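Local structure of D-hydantoinase (Ralstonia pickettii, 1NFG) at residues Ala111-Ile123 / Tyr440-Arg452. The protein probably hydrolyses the cyclic amide bond of D-hydantoin derivatives stereospecifically, using two zinc ions per subunit held in a TIM barrel. Numbering follows the deposited sequence.
Sequences AGGKSAIDYGYHI and YVGEPTDGKFLKR
Lys114 O lies against Pro444 CB, 3.7 Å away, where the loop after helix 100-111 meets the type I turn Glu443-Asp446. Ser115 O accepts Gly447 N, a bent bond. Ala116 CB touches Tyr440, chiefly at the hydroxyl oxygen. The backbone of Gly447 packs against this loop, and its CA makes a CH contact with Ile117 O. Asp118 opens the strand. Its OD1 takes Lys448 N at 3.1 Å from above the carboxylate plane, and Arg430 and Lys379 form salt bridges to the two carboxylate oxygens, which would probably keep the group ionised.

Strand 118-124 is a parallel neighbour of strand 85-93 in the amidohydrolase TIM barrel. The C-terminal tail runs beside it, joined by a single backbone bridge at Tyr119 and Phe449. Tyr119 N donates to Lys448 O (3.0 Å) and Tyr119 O accepts Leu450 N (2.7 Å). With chi1 at 59°, Tyr119 CG sits between its own backbone N and carbonyl carbon. This folds the ring back over the tail: Phe449 CA makes a CH-pi contact with one face, and Ala111 CB lies over the other. Tyr119 CE1 meets the edge of the Phe449 ring, near its plane. Phe449 CE1 lies over one face of the Tyr121 ring, 3.3 Å from CD2 of Tyr121. The planes of these two rings stand 52° apart, and the Tyr121 hydroxyl is hydrogen-bonded to Asp108.

Beyond the bridge a water links Tyr121 N to Leu450 O, with a weak bond from Arg452 NE. A bend at chi3 (-56°) brings the guanidinium of Arg452 to Tyr121 O, where NH2 gives a nearly straight bond of 2.8 Å in the guanidinium plane. The His122 ring is hydrogen-bonded to Ser146 and Val56 O, and its side chain lies about 6 Å from that of the zinc ligand His57.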
# COMPACT_ATOMS: atom_id res chain seq x y z
N ALA A 111 18.33 39.05 16.19
CA ALA A 111 18.12 39.45 14.80
C ALA A 111 18.15 40.95 14.56
O ALA A 111 18.89 41.43 13.68
CB ALA A 111 16.81 38.87 14.30
N GLY A 112 17.34 41.69 15.32
CA GLY A 112 17.27 43.13 15.18
C GLY A 112 18.58 43.84 14.87
O GLY A 112 19.56 43.74 15.63
N GLY A 113 18.60 44.56 13.75
CA GLY A 113 19.78 45.29 13.34
C GLY A 113 21.01 44.45 13.06
O GLY A 113 22.11 45.00 12.97
N LYS A 114 20.84 43.14 12.89
CA LYS A 114 22.00 42.28 12.64
C LYS A 114 21.85 41.32 11.46
O LYS A 114 22.84 40.71 11.04
CB LYS A 114 22.34 41.49 13.90
CG LYS A 114 22.35 42.34 15.16
CD LYS A 114 22.70 41.51 16.38
CE LYS A 114 22.40 42.25 17.67
NZ LYS A 114 22.87 41.47 18.84
N SER A 115 20.63 41.20 10.94
CA SER A 115 20.35 40.32 9.80
C SER A 115 20.64 40.95 8.45
O SER A 115 20.09 42.01 8.13
CB SER A 115 18.88 39.90 9.79
OG SER A 115 18.57 39.14 10.94
N ALA A 116 21.48 40.30 7.66
CA ALA A 116 21.81 40.81 6.33
C ALA A 116 20.59 40.72 5.42
O ALA A 116 20.46 41.51 4.47
CB ALA A 116 22.96 40.02 5.73
N ILE A 117 19.69 39.78 5.71
CA ILE A 117 18.49 39.56 4.91
C ILE A 117 17.25 39.52 5.80
O ILE A 117 17.35 39.45 7.02
CB ILE A 117 18.56 38.23 4.13
CG1 ILE A 117 18.52 37.05 5.12
CG2 ILE A 117 19.84 38.18 3.29
CD1 ILE A 117 18.63 35.67 4.50
N ASP A 118 16.07 39.54 5.17
CA ASP A 118 14.80 39.51 5.89
C ASP A 118 14.58 38.17 6.58
O ASP A 118 15.14 37.15 6.18
CB ASP A 118 13.66 39.84 4.92
CG ASP A 118 13.62 41.33 4.55
OD1 ASP A 118 14.63 42.02 4.80
OD2 ASP A 118 12.59 41.81 4.02
N TYR A 119 13.77 38.18 7.64
CA TYR A 119 13.53 36.97 8.41
C TYR A 119 12.19 36.95 9.14
O TYR A 119 11.64 38.00 9.50
CB TYR A 119 14.65 36.81 9.44
CG TYR A 119 14.75 37.98 10.38
CD1 TYR A 119 13.90 38.09 11.49
CD2 TYR A 119 15.62 39.04 10.12
CE1 TYR A 119 13.91 39.23 12.30
CE2 TYR A 119 15.65 40.18 10.93
CZ TYR A 119 14.79 40.27 12.01
OH TYR A 119 14.79 41.41 12.79
N GLY A 120 11.67 35.74 9.35
CA GLY A 120 10.42 35.54 10.07
C GLY A 120 10.74 34.53 11.15
O GLY A 120 11.87 34.05 11.22
N TYR A 121 9.77 34.19 12.01
CA TYR A 121 10.04 33.21 13.07
C TYR A 121 9.04 32.08 13.13
O TYR A 121 7.85 32.26 12.85
CB TYR A 121 10.01 33.84 14.47
CG TYR A 121 10.93 35.00 14.78
CD1 TYR A 121 12.22 35.08 14.25
CD2 TYR A 121 10.51 36.00 15.67
CE1 TYR A 121 13.07 36.13 14.60
CE2 TYR A 121 11.35 37.05 16.02
CZ TYR A 121 12.62 37.12 15.48
OH TYR A 121 13.44 38.18 15.82
N HIS A 122 9.53 30.91 13.52
CA HIS A 122 8.67 29.75 13.77
C HIS A 122 8.83 29.70 15.28
O HIS A 122 9.90 30.04 15.80
CB HIS A 122 9.24 28.45 13.22
CG HIS A 122 9.35 28.39 11.74
ND1 HIS A 122 8.26 28.51 10.91
CD2 HIS A 122 10.42 28.17 10.94
CE1 HIS A 122 8.65 28.36 9.66
NE2 HIS A 122 9.95 28.15 9.65
N ILE A 123 7.80 29.29 16.00
CA ILE A 123 7.96 29.22 17.44
C ILE A 123 8.03 27.77 17.93
O ILE A 123 7.11 26.98 17.68
CB ILE A 123 6.81 29.97 18.17
CG1 ILE A 123 7.08 29.97 19.68
CG2 ILE A 123 5.47 29.33 17.84
CD1 ILE A 123 8.47 30.48 20.06
N TYR A 440 29.95 40.33 -0.72
CA TYR A 440 28.91 40.86 0.14
C TYR A 440 29.15 42.36 0.27
O TYR A 440 30.24 42.79 0.64
CB TYR A 440 28.95 40.21 1.53
CG TYR A 440 27.84 40.75 2.39
CD1 TYR A 440 26.51 40.56 2.03
CD2 TYR A 440 28.10 41.55 3.50
CE1 TYR A 440 25.47 41.15 2.73
CE2 TYR A 440 27.06 42.15 4.22
CZ TYR A 440 25.75 41.94 3.83
OH TYR A 440 24.70 42.52 4.51
N VAL A 441 28.13 43.15 -0.02
CA VAL A 441 28.26 44.60 0.06
C VAL A 441 27.07 45.23 0.77
O VAL A 441 26.71 46.38 0.50
CB VAL A 441 28.40 45.22 -1.34
CG1 VAL A 441 29.66 44.71 -2.02
CG2 VAL A 441 27.16 44.90 -2.20
N GLY A 442 26.46 44.48 1.68
CA GLY A 442 25.31 44.98 2.42
C GLY A 442 25.66 45.41 3.83
O GLY A 442 26.83 45.46 4.21
N GLU A 443 24.62 45.70 4.61
CA GLU A 443 24.77 46.13 6.00
C GLU A 443 23.94 45.21 6.90
O GLU A 443 22.82 44.83 6.54
CB GLU A 443 24.22 47.55 6.16
CG GLU A 443 24.80 48.56 5.21
CD GLU A 443 25.93 49.35 5.82
OE1 GLU A 443 26.90 48.72 6.30
OE2 GLU A 443 25.84 50.60 5.82
N PRO A 444 24.47 44.85 8.08
CA PRO A 444 23.75 43.96 9.00
C PRO A 444 22.45 44.61 9.46
O PRO A 444 21.65 44.02 10.19
CB PRO A 444 24.74 43.77 10.15
CG PRO A 444 25.51 45.04 10.13
CD PRO A 444 25.76 45.27 8.66
N THR A 445 22.23 45.83 8.99
CA THR A 445 21.04 46.58 9.35
C THR A 445 19.97 46.50 8.25
O THR A 445 18.85 47.00 8.42
CB THR A 445 21.44 48.06 9.61
OG1 THR A 445 20.29 48.80 10.01
CG2 THR A 445 22.04 48.69 8.36
N ASP A 446 20.29 45.84 7.14
CA ASP A 446 19.36 45.70 6.02
C ASP A 446 18.16 44.79 6.29
O ASP A 446 17.03 45.13 5.92
CB ASP A 446 20.08 45.18 4.77
CG ASP A 446 21.16 46.13 4.28
OD1 ASP A 446 20.96 47.36 4.34
OD2 ASP A 446 22.21 45.63 3.81
N GLY A 447 18.41 43.64 6.91
CA GLY A 447 17.35 42.68 7.18
C GLY A 447 16.24 43.14 8.11
O GLY A 447 16.50 43.76 9.13
N LYS A 448 15.01 42.81 7.75
CA LYS A 448 13.87 43.19 8.58
C LYS A 448 12.99 41.98 8.90
O LYS A 448 12.94 41.01 8.14
CB LYS A 448 13.03 44.26 7.88
CG LYS A 448 13.79 45.55 7.58
CD LYS A 448 14.57 46.03 8.81
CE LYS A 448 15.39 47.29 8.54
NZ LYS A 448 14.52 48.50 8.50
N PHE A 449 12.31 42.05 10.03
CA PHE A 449 11.42 40.98 10.45
C PHE A 449 10.16 40.98 9.58
O PHE A 449 9.72 42.03 9.12
CB PHE A 449 11.05 41.17 11.93
CG PHE A 449 10.05 40.17 12.43
CD1 PHE A 449 10.45 38.88 12.77
CD2 PHE A 449 8.70 40.51 12.53
CE1 PHE A 449 9.51 37.95 13.20
CE2 PHE A 449 7.76 39.59 12.95
CZ PHE A 449 8.17 38.30 13.29
N LEU A 450 9.58 39.80 9.38
CA LEU A 450 8.38 39.67 8.56
C LEU A 450 7.20 39.11 9.34
O LEU A 450 7.27 37.99 9.85
CB LEU A 450 8.65 38.74 7.38
CG LEU A 450 9.60 39.24 6.30
CD1 LEU A 450 10.18 38.08 5.52
CD2 LEU A 450 8.85 40.19 5.39
N LYS A 451 6.13 39.89 9.44
CA LYS A 451 4.94 39.40 10.11
C LYS A 451 4.28 38.52 9.06
O LYS A 451 3.69 39.02 8.10
CB LYS A 451 4.01 40.55 10.50
CG LYS A 451 4.52 41.42 11.63
CD LYS A 451 3.55 42.56 11.96
CE LYS A 451 2.17 42.04 12.35
NZ LYS A 451 1.19 43.15 12.58
N ARG A 452 4.40 37.21 9.24
CA ARG A 452 3.83 36.26 8.29
C ARG A 452 2.33 36.08 8.49
O ARG A 452 1.81 36.27 9.58
CB ARG A 452 4.60 34.94 8.38
CG ARG A 452 6.08 35.15 8.14
CD ARG A 452 6.95 33.92 8.25
NE ARG A 452 6.81 33.24 9.53
CZ ARG A 452 5.90 32.31 9.79
NH1 ARG A 452 5.06 31.95 8.83
NH2 ARG A 452 5.83 31.74 10.99
O HOH W 1 7.66 35.66 11.30